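Local coordinates for vacuolar protein sorting-associated protein 54 (PDB 3N1E), which probably acts as a subunit of the GARP tethering complex in retrograde transport from endosomes to the trans-Golgi network, represented here by its C-terminal domain, at residues A[79-84]-A[124-129]. Sequence-based numbering, arbitrary orientation.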
loop_
_atom_site.group_PDB
_atom_site.type_symbol
_atom_site.label_atom_id
_atom_site.label_comp_id
_atom_site.label_asym_id
_atom_site.label_seq_id
_atom_site.Cartn_x
_atom_site.Cartn_y
_atom_site.Cartn_z
ATOM N N MET A 79 1.159 -4.571 -8.398
ATOM C CA MET A 79 -0.292 -4.757 -8.187
ATOM C C MET A 79 -0.630 -4.909 -6.703
ATOM O O MET A 79 -1.656 -4.380 -6.242
ATOM C CB MET A 79 -0.839 -5.960 -8.989
ATOM C CG MET A 79 -0.713 -5.887 -10.498
ATOM S SD MET A 79 -1.528 -4.489 -11.278
ATOM C CE MET A 79 -0.178 -3.319 -11.431
ATOM N N LEU A 80 0.226 -5.627 -5.956
ATOM C CA LEU A 80 0.029 -5.811 -4.528
ATOM C C LEU A 80 0.044 -4.462 -3.827
ATOM O O LEU A 80 -0.839 -4.175 -3.009
ATOM C CB LEU A 80 1.113 -6.716 -3.944
ATOM C CG LEU A 80 1.199 -6.825 -2.436
ATOM C CD1 LEU A 80 -0.058 -7.448 -1.836
ATOM C CD2 LEU A 80 2.461 -7.613 -2.027
ATOM N N PHE A 81 1.033 -3.643 -4.162
ATOM C CA PHE A 81 1.146 -2.338 -3.523
ATOM C C PHE A 81 0.032 -1.390 -3.895
ATOM O O PHE A 81 -0.352 -0.574 -3.065
ATOM C CB PHE A 81 2.554 -1.720 -3.680
ATOM C CG PHE A 81 3.490 -2.166 -2.603
ATOM C CD1 PHE A 81 3.645 -1.416 -1.424
ATOM C CD2 PHE A 81 4.153 -3.378 -2.722
ATOM C CE1 PHE A 81 4.497 -1.866 -0.390
ATOM C CE2 PHE A 81 4.992 -3.836 -1.701
ATOM C CZ PHE A 81 5.169 -3.073 -0.539
ATOM N N LEU A 82 -0.523 -1.517 -5.106
ATOM C CA LEU A 82 -1.720 -0.728 -5.438
ATOM C C LEU A 82 -2.917 -1.108 -4.565
ATOM O O LEU A 82 -3.655 -0.231 -4.145
ATOM C CB LEU A 82 -2.071 -0.825 -6.929
ATOM C CG LEU A 82 -1.039 -0.110 -7.788
ATOM C CD1 LEU A 82 -1.290 -0.547 -9.232
ATOM C CD2 LEU A 82 -1.124 1.449 -7.683
ATOM N N ARG A 83 -3.075 -2.399 -4.261
ATOM C CA ARG A 83 -4.146 -2.859 -3.364
ATOM C C ARG A 83 -3.931 -2.416 -1.920
ATOM O O ARG A 83 -4.878 -2.027 -1.223
ATOM C CB ARG A 83 -4.317 -4.397 -3.415
ATOM C CG ARG A 83 -4.664 -4.893 -4.806
ATOM C CD ARG A 83 -5.113 -6.367 -4.854
ATOM N NE ARG A 83 -6.017 -6.492 -6.016
ATOM C CZ ARG A 83 -6.515 -7.626 -6.501
ATOM N NH1 ARG A 83 -6.205 -8.800 -5.950
ATOM N NH2 ARG A 83 -7.317 -7.586 -7.566
ATOM N N ILE A 84 -2.701 -2.534 -1.455
ATOM C CA ILE A 84 -2.334 -2.070 -0.118
ATOM C C ILE A 84 -2.620 -0.564 -0.040
ATOM O O ILE A 84 -3.243 -0.092 0.908
ATOM C CB ILE A 84 -0.824 -2.302 0.182
ATOM C CG1 ILE A 84 -0.456 -3.799 0.245
ATOM C CG2 ILE A 84 -0.408 -1.588 1.464
ATOM C CD1 ILE A 84 -1.377 -4.667 0.977
ATOM N N GLN A 124 7.344 5.106 -2.945
ATOM C CA GLN A 124 7.875 5.252 -4.298
ATOM C C GLN A 124 9.381 5.016 -4.349
ATOM O O GLN A 124 9.927 4.728 -5.425
ATOM C CB GLN A 124 7.436 6.582 -4.925
ATOM C CG GLN A 124 5.931 6.516 -5.249
ATOM C CD GLN A 124 5.329 7.795 -5.808
ATOM O OE1 GLN A 124 5.831 8.902 -5.577
ATOM N NE2 GLN A 124 4.228 7.645 -6.547
ATOM N N ALA A 125 10.031 5.071 -3.187
ATOM C CA ALA A 125 11.468 4.773 -3.085
ATOM C C ALA A 125 11.791 3.275 -2.998
ATOM O O ALA A 125 12.965 2.877 -3.103
ATOM C CB ALA A 125 12.053 5.504 -1.924
ATOM N N LEU A 126 10.771 2.445 -2.833
ATOM C CA LEU A 126 10.956 0.986 -2.869
ATOM C C LEU A 126 11.172 0.461 -4.291
ATOM O O LEU A 126 10.530 0.934 -5.232
ATOM C CB LEU A 126 9.755 0.298 -2.202
ATOM C CG LEU A 126 9.604 0.612 -0.714
ATOM C CD1 LEU A 126 8.246 0.134 -0.215
ATOM C CD2 LEU A 126 10.767 0.012 0.120
ATOM N N LYS A 127 12.083 -0.509 -4.447
ATOM C CA LYS A 127 12.420 -1.020 -5.798
ATOM C C LYS A 127 11.192 -1.467 -6.553
ATOM O O LYS A 127 10.410 -2.281 -6.045
ATOM C CB LYS A 127 13.382 -2.207 -5.714
ATOM C CG LYS A 127 14.769 -1.861 -5.282
ATOM C CD LYS A 127 15.640 -3.120 -5.413
ATOM C CE LYS A 127 16.492 -3.351 -4.169
ATOM N NZ LYS A 127 17.490 -4.441 -4.402
ATOM N N GLY A 128 11.049 -0.955 -7.774
ATOM C CA GLY A 128 9.929 -1.290 -8.655
ATOM C C GLY A 128 8.681 -0.425 -8.524
ATOM O O GLY A 128 7.756 -0.550 -9.336
ATOM N N LEU A 129 8.640 0.452 -7.515
ATOM C CA LEU A 129 7.402 1.190 -7.228
ATOM C C LEU A 129 7.406 2.676 -7.610
ATOM O O LEU A 129 6.456 3.407 -7.315
ATOM C CB LEU A 129 7.015 1.032 -5.747
ATOM C CG LEU A 129 6.921 -0.402 -5.193
ATOM C CD1 LEU A 129 6.344 -0.319 -3.796
ATOM C CD2 LEU A 129 6.056 -1.315 -6.079
#
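Leu-129 lays one methyl over a face of the Phe-81 ring, and this CH-pi contact is the tight part of the interface. CD1 of Leu-129 stands 3.8 Å from the Phe-81 ring centroid, 18° off the normal. Its closest ring atom is CG of Phe-81, 3.6 Å away, so the methyl lies toward the CB end of the ring. The leucine reaches there because its CG stands anti to the carbonyl carbon (chi1 -53°), and the two side chains cross at about a right angle. Leu-126 marks the looser side: its CD1 approaches CE1 of Phe-81 obliquely, at 4.3 Å, and the residue is partly exposed, whereas Phe-81 and Leu-129 are buried. Both leucines belong to one type II beta turn, closed by Leu-129 N to Leu-126 O at 3.0 Å. The turn follows helix 107-124 and packs on helix 74-98 of this helical domain. Met-61 and Met-64 of helix 52-68 also touch Phe-81, while Gln-78 NE2 hydrogen-bonds to O of Gly-128 and His-65 NE2 to O of Lys-127. Across the two segments the chemistry is wholly apolar, implying cohesion by dispersion and burial; directional restraint on the turn probably comes from Gln-78 and His-65.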